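PDB 6F74: alcohol oxidase from Myceliophthora thermophila, which binds FAD and probably acts as an oxidase of the vanillyl-alcohol oxidase (VAO) type, passing electrons from its substrate to oxygen. Local coordinates for residues A[31-36]-A[166-171]; A[66-71]-A[105-110]; A[464-469]-A[502-507]. All coordinates share one frame; numbering follows the deposited sequence.

Interaction 1 (A[31-36]-A[166-171]); sequences RCTPGE and DGYGGL
P34 and T33 meet Y168 and G169 where two type II beta turns, T33 to E36 and G167 to G170, lie against each other. The second turn leads into strand 171-174 of the FAD-binding domain. The first belongs to the N-terminal loop ahead of helix 42-52. P34 CD packs on G169 CA at 3.5 Å. T33 comes obliquely to the Y168 ring, with CB 3.8 Å from CE2 and CG2 beside the same ring atom. The two side chains cross at about a right angle. Y168 CG is anti to the backbone N (chi1 175°), which carries the ring out to T33. G169 has positive phi, and a side chain here would run into T33 CG2. Glycine therefore lets the turns come this close. Between the two backbones, one water joins carbonyls that cannot bond to each other. It donates to C32 O at 2.7 Å and to G169 O at 2.8 Å.

Behind this shell, C32 is bonded to C38 in a disulfide, and P34 also touches W39 and Y127. E36 folds back over its own turn. Its OE2 takes two donors from T33: the backbone N at 3.0 Å and OG1 at 2.7 Å. The hydroxyl reaches OE2 from above the carboxylate plane.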
ATOM      1  N   ARG A  31      -3.979  27.154  -2.756  1.00 20.08           N
ATOM      2  CA  ARG A  31      -5.144  26.717  -3.485  1.00 19.76           C
ATOM      3  C   ARG A  31      -6.428  27.259  -2.832  1.00 19.76           C
ATOM      4  O   ARG A  31      -6.494  27.451  -1.598  1.00 19.91           O
ATOM      5  CB  ARG A  31      -5.195  25.177  -3.559  1.00 19.40           C
ATOM      6  CG  ARG A  31      -4.219  24.549  -4.573  1.00 19.39           C
ATOM      7  CD  ARG A  31      -2.774  24.570  -4.139  1.00 19.64           C
ATOM      8  NE  ARG A  31      -1.936  23.683  -4.981  1.00 19.62           N
ATOM      9  CZ  ARG A  31      -0.949  24.053  -5.803  1.00 19.94           C
ATOM     10  NH1 ARG A  31      -0.588  25.315  -5.969  1.00 20.32           N
ATOM     11  NH2 ARG A  31      -0.298  23.117  -6.480  1.00 19.95           N
ATOM     12  N   CYS A  32      -7.415  27.508  -3.681  1.00 19.67           N
ATOM     13  CA  CYS A  32      -8.748  27.945  -3.270  1.00 19.70           C
ATOM     14  C   CYS A  32      -9.583  26.788  -2.696  1.00 19.44           C
ATOM     15  O   CYS A  32      -9.555  25.685  -3.217  1.00 19.18           O
ATOM     16  CB  CYS A  32      -9.482  28.559  -4.470  1.00 19.73           C
ATOM     17  SG  CYS A  32     -10.947  29.463  -4.034  1.00 19.92           S
ATOM     18  N   THR A  33     -10.350  27.078  -1.641  1.00 19.59           N
ATOM     19  CA  THR A  33     -11.156  26.081  -0.943  1.00 19.45           C
ATOM     20  C   THR A  33     -12.600  26.522  -0.832  1.00 19.60           C
ATOM     21  O   THR A  33     -12.897  27.673  -1.079  1.00 19.83           O
ATOM     22  CB  THR A  33     -10.564  25.798   0.458  1.00 19.58           C
ATOM     23  OG1 THR A  33     -10.479  27.015   1.210  1.00 19.99           O
ATOM     24  CG2 THR A  33      -9.160  25.202   0.300  1.00 19.44           C
ATOM     25  N   PRO A  34     -13.526  25.605  -0.526  1.00 19.52           N
ATOM     26  CA  PRO A  34     -14.957  25.965  -0.423  1.00 19.73           C
ATOM     27  C   PRO A  34     -15.235  27.090   0.558  1.00 20.15           C
ATOM     28  O   PRO A  34     -14.564  27.193   1.590  1.00 20.30           O
ATOM     29  CB  PRO A  34     -15.598  24.677   0.076  1.00 19.65           C
ATOM     30  CG  PRO A  34     -14.770  23.629  -0.532  1.00 19.29           C
ATOM     31  CD  PRO A  34     -13.363  24.145  -0.437  1.00 19.25           C
ATOM     32  N   GLY A  35     -16.188  27.938   0.217  1.00 20.38           N
ATOM     33  CA  GLY A  35     -16.573  29.054   1.074  1.00 20.85           C
ATOM     34  C   GLY A  35     -15.772  30.311   0.801  1.00 21.00           C
ATOM     35  O   GLY A  35     -16.180  31.395   1.194  1.00 21.41           O
ATOM     36  N   GLU A  36     -14.630  30.194   0.130  1.00 20.73           N
ATOM     37  CA  GLU A  36     -13.848  31.382  -0.163  1.00 20.94           C
ATOM     38  C   GLU A  36     -14.462  32.130  -1.345  1.00 20.96           C
ATOM     39  O   GLU A  36     -15.234  31.563  -2.128  1.00 20.74           O
ATOM     40  CB  GLU A  36     -12.402  31.012  -0.439  1.00 20.74           C
ATOM     41  CG  GLU A  36     -11.710  30.315   0.720  1.00 20.75           C
ATOM     42  CD  GLU A  36     -10.204  30.363   0.578  1.00 20.76           C
ATOM     43  OE1 GLU A  36      -9.600  31.429   0.877  1.00 21.15           O
ATOM     44  OE2 GLU A  36      -9.625  29.355   0.130  1.00 20.42           O
ATOM     45  N   ASP A 166      -6.159  11.956  -0.580  1.00 17.57           N
ATOM     46  CA  ASP A 166      -7.078  12.877   0.138  1.00 17.64           C
ATOM     47  C   ASP A 166      -6.682  14.338  -0.163  1.00 17.75           C
ATOM     48  O   ASP A 166      -5.641  14.609  -0.739  1.00 17.79           O
ATOM     49  CB  ASP A 166      -7.034  12.635   1.668  1.00 17.72           C
ATOM     50  CG  ASP A 166      -7.590  11.269   2.089  1.00 17.67           C
ATOM     51  OD1 ASP A 166      -7.979  10.479   1.215  1.00 17.58           O
ATOM     52  OD2 ASP A 166      -7.644  10.935   3.304  1.00 17.78           O
ATOM     53  N   GLY A 167      -7.498  15.279   0.261  1.00 17.86           N
ATOM     54  CA  GLY A 167      -7.058  16.675   0.322  1.00 18.02           C
ATOM     55  C   GLY A 167      -8.194  17.598   0.643  1.00 18.15           C
ATOM     56  O   GLY A 167      -9.144  17.647  -0.119  1.00 18.10           O
ATOM     57  N   TYR A 168      -8.097  18.301   1.772  1.00 18.38           N
ATOM     58  CA  TYR A 168      -9.094  19.309   2.172  1.00 18.60           C
ATOM     59  C   TYR A 168      -9.436  20.250   1.029  1.00 18.59           C
ATOM     60  O   TYR A 168      -8.529  20.811   0.396  1.00 18.61           O
ATOM     61  CB  TYR A 168      -8.626  20.153   3.412  1.00 18.95           C
ATOM     62  CG  TYR A 168      -9.586  21.269   3.767  1.00 19.24           C
ATOM     63  CD1 TYR A 168     -10.684  21.033   4.585  1.00 19.41           C
ATOM     64  CD2 TYR A 168      -9.436  22.535   3.249  1.00 19.38           C
ATOM     65  CE1 TYR A 168     -11.589  22.040   4.906  1.00 19.73           C
ATOM     66  CE2 TYR A 168     -10.337  23.582   3.575  1.00 19.68           C
ATOM     67  CZ  TYR A 168     -11.397  23.318   4.403  1.00 19.86           C
ATOM     68  OH  TYR A 168     -12.301  24.289   4.714  1.00 20.21           O
ATOM     69  N   GLY A 169     -10.725  20.410   0.783  1.00 18.62           N
ATOM     70  CA  GLY A 169     -11.223  21.372  -0.183  1.00 18.68           C
ATOM     71  C   GLY A 169     -10.851  21.034  -1.639  1.00 18.49           C
ATOM     72  O   GLY A 169     -10.774  21.927  -2.473  1.00 18.56           O
ATOM     73  N   GLY A 170     -10.627  19.762  -1.896  1.00 18.29           N
ATOM     74  CA  GLY A 170     -10.063  19.306  -3.146  1.00 18.18           C
ATOM     75  C   GLY A 170     -11.092  18.972  -4.191  1.00 18.18           C
ATOM     76  O   GLY A 170     -12.267  18.784  -3.884  1.00 18.24           O
ATOM     77  N   LEU A 171     -10.634  18.892  -5.432  1.00 18.20           N
ATOM     78  CA  LEU A 171     -11.403  18.323  -6.537  1.00 18.26           C
ATOM     79  C   LEU A 171     -10.769  16.981  -6.839  1.00 18.18           C
ATOM     80  O   LEU A 171      -9.598  16.921  -7.241  1.00 18.18           O
ATOM     81  CB  LEU A 171     -11.358  19.242  -7.752  1.00 18.44           C
ATOM     82  CG  LEU A 171     -11.957  18.735  -9.065  1.00 18.60           C
ATOM     83  CD1 LEU A 171     -13.415  18.261  -8.907  1.00 18.67           C
ATOM     84  CD2 LEU A 171     -11.891  19.832 -10.102  1.00 18.82           C
TER
HETATM   85  O   HOH W   1      -8.338  23.280  -2.880  1.00  8.18           O

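Interaction 2 (A[66-71]-A[105-110]); sequences SCYDGP and TCAPVD
Two loops, each pinned by its own disulfide, meet here, both ahead of strand 128-131 in sequence. C67 is bonded to C78 of helix 75-84, and C106 is bonded to C120. Y68 makes the largest share of the contact. Its CG lies anti to the carbonyl carbon (chi1 -61°), and the ring reaches across to the backbone of 105-110. There Y68 OH donates a hydrogen bond to A107 O at 2.6 Å. The hydroxyl lies in the carbonyl plane, on a lone pair, with a C=O...O angle of 123°. The A107 carbonyl oxygen sits at the ring edge.

C106 SG comes up obliquely to the same ring, 3.6 Å from Y68 CE1 and 4.6 Å from the ring centroid. This is a Cys sulfur-aromatic contact. V109 CG2 also meets the ring obliquely, and it packs on C67 CB at 3.8 Å. C67 SG lies 3.6 Å from V109 N. Beyond the two segments, Y68 also touches P117 and C120.

A phenylalanine in place of Y68 would probably leave the A107 carbonyl, in a buried residue, without its hydroxyl donor. The polar hydroxyl and carbonyl thus satisfy each other among sulfur, methyl and ring atoms. Neither disulfide spans the two segments, so this hydrogen bond and the packing around it join them.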
ATOM      1  N   SER A  66     -25.543   9.999   7.176  1.00 23.13           N
ATOM      2  CA  SER A  66     -26.876   9.560   7.579  1.00 23.92           C
ATOM      3  C   SER A  66     -27.022   9.195   9.063  1.00 24.44           C
ATOM      4  O   SER A  66     -28.146   9.116   9.560  1.00 25.22           O
ATOM      5  CB  SER A  66     -27.329   8.391   6.701  1.00 23.99           C
ATOM      6  OG  SER A  66     -26.605   7.209   6.983  1.00 23.76           O
ATOM      7  N   CYS A  67     -25.910   8.969   9.750  1.00 24.10           N
ATOM      8  CA  CYS A  67     -25.888   8.696  11.185  1.00 24.58           C
ATOM      9  C   CYS A  67     -26.063   9.927  12.076  1.00 25.00           C
ATOM     10  O   CYS A  67     -26.168   9.785  13.287  1.00 25.55           O
ATOM     11  CB  CYS A  67     -24.573   7.970  11.567  1.00 24.08           C
ATOM     12  SG  CYS A  67     -24.397   6.326  10.825  1.00 23.79           S
ATOM     13  N   TYR A  68     -26.064  11.117  11.484  1.00 24.78           N
ATOM     14  CA  TYR A  68     -26.045  12.361  12.251  1.00 25.11           C
ATOM     15  C   TYR A  68     -27.295  13.217  12.010  1.00 25.67           C
ATOM     16  O   TYR A  68     -27.895  13.189  10.925  1.00 25.54           O
ATOM     17  CB  TYR A  68     -24.750  13.136  11.946  1.00 24.40           C
ATOM     18  CG  TYR A  68     -23.501  12.367  12.316  1.00 23.95           C
ATOM     19  CD1 TYR A  68     -23.000  11.382  11.461  1.00 23.36           C
ATOM     20  CD2 TYR A  68     -22.844  12.588  13.534  1.00 24.21           C
ATOM     21  CE1 TYR A  68     -21.855  10.668  11.780  1.00 22.98           C
ATOM     22  CE2 TYR A  68     -21.678  11.903  13.867  1.00 23.83           C
ATOM     23  CZ  TYR A  68     -21.195  10.936  12.999  1.00 23.21           C
ATOM     24  OH  TYR A  68     -20.040  10.251  13.337  1.00 22.88           O
ATOM     25  N   ASP A  69     -27.668  14.003  13.006  1.00 26.33           N
ATOM     26  CA  ASP A  69     -28.826  14.927  12.914  1.00 26.96           C
ATOM     27  C   ASP A  69     -28.687  15.939  11.809  1.00 26.45           C
ATOM     28  O   ASP A  69     -27.615  16.446  11.576  1.00 25.83           O
ATOM     29  CB  ASP A  69     -29.029  15.721  14.209  1.00 27.75           C
ATOM     30  CG  ASP A  69     -29.444  14.886  15.346  1.00 28.50           C
ATOM     31  OD1 ASP A  69     -29.842  13.729  15.123  1.00 28.54           O
ATOM     32  OD2 ASP A  69     -29.376  15.384  16.495  1.00 29.12           O
ATOM     33  N   GLY A  70     -29.812  16.274  11.189  1.00 26.82           N
ATOM     34  CA  GLY A  70     -29.852  17.203  10.054  1.00 26.42           C
ATOM     35  C   GLY A  70     -30.613  16.619   8.867  1.00 26.36           C
ATOM     36  O   GLY A  70     -31.121  15.493   8.948  1.00 26.65           O
ATOM     37  N   PRO A  71     -30.680  17.358   7.757  1.00 26.03           N
ATOM     38  CA  PRO A  71     -31.530  17.018   6.601  1.00 26.12           C
ATOM     39  C   PRO A  71     -31.248  15.669   5.947  1.00 25.75           C
ATOM     40  O   PRO A  71     -32.120  15.050   5.378  1.00 26.11           O
ATOM     41  CB  PRO A  71     -31.235  18.158   5.582  1.00 25.67           C
ATOM     42  CG  PRO A  71     -30.519  19.237   6.349  1.00 25.56           C
ATOM     43  CD  PRO A  71     -29.890  18.593   7.532  1.00 25.58           C
ATOM     44  N   THR A 105     -13.294  11.666  10.504  1.00 20.07           N
ATOM     45  CA  THR A 105     -13.982  12.856  11.005  1.00 20.49           C
ATOM     46  C   THR A 105     -15.508  12.752  10.874  1.00 20.77           C
ATOM     47  O   THR A 105     -16.221  13.685  11.222  1.00 21.16           O
ATOM     48  CB  THR A 105     -13.499  14.110  10.257  1.00 20.29           C
ATOM     49  OG1 THR A 105     -13.689  13.957   8.816  1.00 19.84           O
ATOM     50  CG2 THR A 105     -12.021  14.349  10.597  1.00 20.20           C
ATOM     51  N   CYS A 106     -15.990  11.626  10.347  1.00 20.61           N
ATOM     52  CA  CYS A 106     -17.409  11.302  10.329  1.00 20.96           C
ATOM     53  C   CYS A 106     -17.593   9.816  10.546  1.00 21.01           C
ATOM     54  O   CYS A 106     -17.736   9.041   9.601  1.00 20.73           O
ATOM     55  CB  CYS A 106     -18.031  11.765   8.995  1.00 20.74           C
ATOM     56  SG  CYS A 106     -19.798  11.442   8.887  1.00 21.26           S
ATOM     57  N   ALA A 107     -17.551   9.418  11.814  1.00 21.42           N
ATOM     58  CA  ALA A 107     -17.564   7.992  12.190  1.00 21.50           C
ATOM     59  C   ALA A 107     -18.921   7.347  11.892  1.00 21.84           C
ATOM     60  O   ALA A 107     -19.953   7.996  12.044  1.00 22.27           O
ATOM     61  CB  ALA A 107     -17.213   7.832  13.663  1.00 21.94           C
ATOM     62  N   PRO A 108     -18.931   6.078  11.453  1.00 21.69           N
ATOM     63  CA  PRO A 108     -20.215   5.379  11.507  1.00 22.20           C
ATOM     64  C   PRO A 108     -20.637   5.190  12.961  1.00 22.89           C
ATOM     65  O   PRO A 108     -19.775   5.012  13.817  1.00 22.87           O
ATOM     66  CB  PRO A 108     -19.920   4.056  10.836  1.00 21.92           C
ATOM     67  CG  PRO A 108     -18.486   3.812  11.118  1.00 21.48           C
ATOM     68  CD  PRO A 108     -17.845   5.174  11.054  1.00 21.20           C
ATOM     69  N   VAL A 109     -21.949   5.283  13.220  1.00 23.54           N
ATOM     70  CA  VAL A 109     -22.468   5.151  14.588  1.00 24.32           C
ATOM     71  C   VAL A 109     -23.254   3.856  14.654  1.00 24.76           C
ATOM     72  O   VAL A 109     -24.135   3.630  13.826  1.00 24.87           O
ATOM     73  CB  VAL A 109     -23.340   6.357  14.986  1.00 24.88           C
ATOM     74  CG1 VAL A 109     -23.810   6.240  16.444  1.00 25.77           C
ATOM     75  CG2 VAL A 109     -22.596   7.641  14.811  1.00 24.46           C
ATOM     76  N   ASP A 110     -22.910   3.013  15.622  1.00 25.03           N
ATOM     77  CA  ASP A 110     -23.594   1.746  15.832  1.00 25.53           C
ATOM     78  C   ASP A 110     -24.641   1.946  16.914  1.00 26.55           C
ATOM     79  O   ASP A 110     -24.377   1.788  18.106  1.00 26.98           O
ATOM     80  CB  ASP A 110     -22.586   0.643  16.182  1.00 25.25           C
ATOM     81  CG  ASP A 110     -23.203  -0.735  16.259  1.00 25.70           C
ATOM     82  OD1 ASP A 110     -24.432  -0.909  16.146  1.00 26.32           O
ATOM     83  OD2 ASP A 110     -22.398  -1.652  16.458  1.00 25.46           O
TER

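Interaction 3 (A[464-469]-A[502-507]); sequences EVSSNV and SGQGIP
S467 and G503 form an antiparallel hydrogen-bonded pair where strands 467-472 and 498-503 run side by side. Both backbone bonds of the pair are made. G503 N donates to S467 O at 2.9 Å, in the carbonyl plane. S467 N donates to G503 O at 3.0 Å, tilted 30° from the plane of the G503 carbonyl. G503 O receives more than this one donor. S467 OG, turned between its backbone N and carbonyl carbon, adds a weak bond to it, and S466 CA-H also points at it. S467 O likewise receives a CA-H...O contact from S502 CA at 3.2 Å.

The next pair, N468 with S502, is non-hydrogen-bonded, and here the side chains bond instead. S502 OG donates to N468 OD1 at 2.8 Å. The hydroxyl stands above the amide plane, 38° out of it, and not on a lone pair. The other end of the N468 amide is also used, since ND2 donates to V458 O. The buried amide is thus held at both ends.

E464 and Q504 meet side chain to side chain. Q504 NE2 makes only a weak bond to E464 OE1, at 3.3 Å, and the carboxylate and amide planes are 63° apart. Their stronger partners lie on helix 512-533: Y517 OH for E464 OE2, and K526 NZ for Q504 OE1. K526 also bonds S466 OG, so its ammonium group bridges the two segments.

The two strands are inner members of a seven-stranded antiparallel sheet, consistent with the substrate domain of VAO-type flavoproteins. Strand 349-356 flanks the first, through N468 and W355. Strand 435-440 flanks the second, through S502 and T436. Helix 512-533 lies against the face that carries N468 and S502.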
ATOM      1  N   GLU A 464      -1.438  -3.137  25.432  1.00 24.34           N
ATOM      2  CA  GLU A 464      -1.797  -2.532  24.170  1.00 23.68           C
ATOM      3  C   GLU A 464      -1.521  -3.542  23.049  1.00 23.00           C
ATOM      4  O   GLU A 464      -0.401  -4.151  22.998  1.00 22.91           O
ATOM      5  CB  GLU A 464      -0.973  -1.254  23.949  1.00 23.64           C
ATOM      6  CG  GLU A 464      -1.020  -0.257  25.101  1.00 24.42           C
ATOM      7  CD  GLU A 464      -0.275   1.062  24.727  1.00 24.36           C
ATOM      8  OE1 GLU A 464       0.508   1.074  23.736  1.00 23.82           O
ATOM      9  OE2 GLU A 464      -0.407   2.104  25.433  1.00 24.94           O
ATOM     10  N   VAL A 465      -2.517  -3.724  22.171  1.00 22.58           N
ATOM     11  CA  VAL A 465      -2.355  -4.599  21.023  1.00 21.99           C
ATOM     12  C   VAL A 465      -1.443  -3.935  20.012  1.00 21.52           C
ATOM     13  O   VAL A 465      -1.700  -2.810  19.580  1.00 21.38           O
ATOM     14  CB  VAL A 465      -3.677  -4.951  20.325  1.00 21.76           C
ATOM     15  CG1 VAL A 465      -3.410  -5.993  19.219  1.00 21.28           C
ATOM     16  CG2 VAL A 465      -4.653  -5.524  21.353  1.00 22.33           C
ATOM     17  N   SER A 466      -0.381  -4.650  19.651  1.00 21.33           N
ATOM     18  CA  SER A 466       0.561  -4.230  18.660  1.00 20.95           C
ATOM     19  C   SER A 466       0.536  -5.296  17.552  1.00 20.52           C
ATOM     20  O   SER A 466       0.774  -6.494  17.801  1.00 20.61           O
ATOM     21  CB  SER A 466       1.950  -4.057  19.283  1.00 21.27           C
ATOM     22  OG  SER A 466       1.971  -2.946  20.179  1.00 21.71           O
ATOM     23  N   SER A 467       0.245  -4.855  16.334  1.00 20.10           N
ATOM     24  CA  SER A 467       0.379  -5.721  15.173  1.00 19.75           C
ATOM     25  C   SER A 467       1.847  -5.711  14.731  1.00 19.68           C
ATOM     26  O   SER A 467       2.446  -4.627  14.551  1.00 19.67           O
ATOM     27  CB  SER A 467      -0.444  -5.183  14.035  1.00 19.41           C
ATOM     28  OG  SER A 467       0.085  -3.890  13.705  1.00 19.31           O
ATOM     29  N   ASN A 468       2.414  -6.901  14.596  1.00 19.71           N
ATOM     30  CA  ASN A 468       3.726  -7.052  14.001  1.00 19.67           C
ATOM     31  C   ASN A 468       3.612  -7.999  12.809  1.00 19.42           C
ATOM     32  O   ASN A 468       2.926  -9.030  12.884  1.00 19.44           O
ATOM     33  CB  ASN A 468       4.695  -7.550  15.043  1.00 20.04           C
ATOM     34  CG  ASN A 468       5.098  -6.447  15.995  1.00 20.35           C
ATOM     35  OD1 ASN A 468       5.864  -5.552  15.598  1.00 20.36           O
ATOM     36  ND2 ASN A 468       4.571  -6.479  17.241  1.00 20.67           N
ATOM     37  N   VAL A 469       4.234  -7.621  11.702  1.00 19.26           N
ATOM     38  CA  VAL A 469       4.091  -8.358  10.460  1.00 19.09           C
ATOM     39  C   VAL A 469       5.459  -8.443   9.804  1.00 19.19           C
ATOM     40  O   VAL A 469       6.224  -7.432   9.760  1.00 19.25           O
ATOM     41  CB  VAL A 469       3.103  -7.678   9.488  1.00 18.83           C
ATOM     42  CG1 VAL A 469       2.916  -8.497   8.196  1.00 18.75           C
ATOM     43  CG2 VAL A 469       1.755  -7.421  10.166  1.00 18.80           C
ATOM     44  N   SER A 502       5.368  -2.755  12.133  1.00 19.47           N
ATOM     45  CA  SER A 502       4.826  -2.754  13.498  1.00 19.71           C
ATOM     46  C   SER A 502       3.862  -1.588  13.612  1.00 19.65           C
ATOM     47  O   SER A 502       4.141  -0.511  13.127  1.00 19.61           O
ATOM     48  CB  SER A 502       5.949  -2.641  14.518  1.00 20.17           C
ATOM     49  OG  SER A 502       5.471  -2.751  15.854  1.00 20.48           O
ATOM     50  N   GLY A 503       2.718  -1.790  14.241  1.00 19.67           N
ATOM     51  CA  GLY A 503       1.706  -0.708  14.312  1.00 19.65           C
ATOM     52  C   GLY A 503       0.756  -0.871  15.488  1.00 19.94           C
ATOM     53  O   GLY A 503       0.780  -1.893  16.173  1.00 20.13           O
ATOM     54  N   GLN A 504      -0.075   0.155  15.708  1.00 20.03           N
ATOM     55  CA  GLN A 504      -1.156   0.114  16.699  1.00 20.35           C
ATOM     56  C   GLN A 504      -2.353   0.846  16.138  1.00 20.18           C
ATOM     57  O   GLN A 504      -2.218   1.721  15.292  1.00 19.93           O
ATOM     58  CB  GLN A 504      -0.776   0.829  18.011  1.00 20.93           C
ATOM     59  CG  GLN A 504       0.623   0.560  18.471  1.00 21.16           C
ATOM     60  CD  GLN A 504       0.953   1.202  19.822  1.00 21.84           C
ATOM     61  OE1 GLN A 504       2.118   1.300  20.181  1.00 22.11           O
ATOM     62  NE2 GLN A 504      -0.067   1.661  20.556  1.00 22.19           N
ATOM     63  N   GLY A 505      -3.525   0.523  16.670  1.00 20.39           N
ATOM     64  CA  GLY A 505      -4.775   1.203  16.339  1.00 20.36           C
ATOM     65  C   GLY A 505      -5.129   2.324  17.303  1.00 20.83           C
ATOM     66  O   GLY A 505      -4.545   2.431  18.392  1.00 21.28           O
ATOM     67  N   ILE A 506      -6.101   3.134  16.891  1.00 20.79           N
ATOM     68  CA  ILE A 506      -6.717   4.147  17.715  1.00 21.28           C
ATOM     69  C   ILE A 506      -8.220   3.878  17.695  1.00 21.42           C
ATOM     70  O   ILE A 506      -8.730   3.305  16.716  1.00 21.03           O
ATOM     71  CB  ILE A 506      -6.468   5.600  17.227  1.00 21.18           C
ATOM     72  CG1 ILE A 506      -6.676   5.742  15.701  1.00 20.56           C
ATOM     73  CG2 ILE A 506      -5.065   6.018  17.585  1.00 21.30           C
ATOM     74  CD1 ILE A 506      -6.523   7.147  15.138  1.00 20.46           C
ATOM     75  N   PRO A 507      -8.931   4.296  18.751  1.00 22.05           N
ATOM     76  CA  PRO A 507     -10.393   4.222  18.715  1.00 22.27           C
ATOM     77  C   PRO A 507     -10.969   4.858  17.458  1.00 21.83           C
ATOM     78  O   PRO A 507     -10.363   5.763  16.864  1.00 21.52           O
ATOM     79  CB  PRO A 507     -10.833   5.026  19.975  1.00 23.06           C
ATOM     80  CG  PRO A 507      -9.642   5.004  20.881  1.00 23.32           C
ATOM     81  CD  PRO A 507      -8.453   5.018  19.951  1.00 22.65           C
TER

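All three contacts are largely buried, but they differ in chemistry. No two share a strand or helix. Interaction 3 pairs two strands of the seven-stranded sheet through backbone and side-chain hydrogen bonds, and its centre is the nearest of the three to the middle of the chain, about 17 Å away. Interactions 1 and 2 lie further out, on the same side of the chain's centre. Interaction 1 joins the N-terminal loop to the loop before strand 171-174 by apolar turn packing and a bridging water. Interaction 2 joins two loops ahead of strand 128-131 through a tyrosine and cystine sulfurs. None touches another; interactions 2 and 3 come closest, with nearest atoms about 8 Å apart.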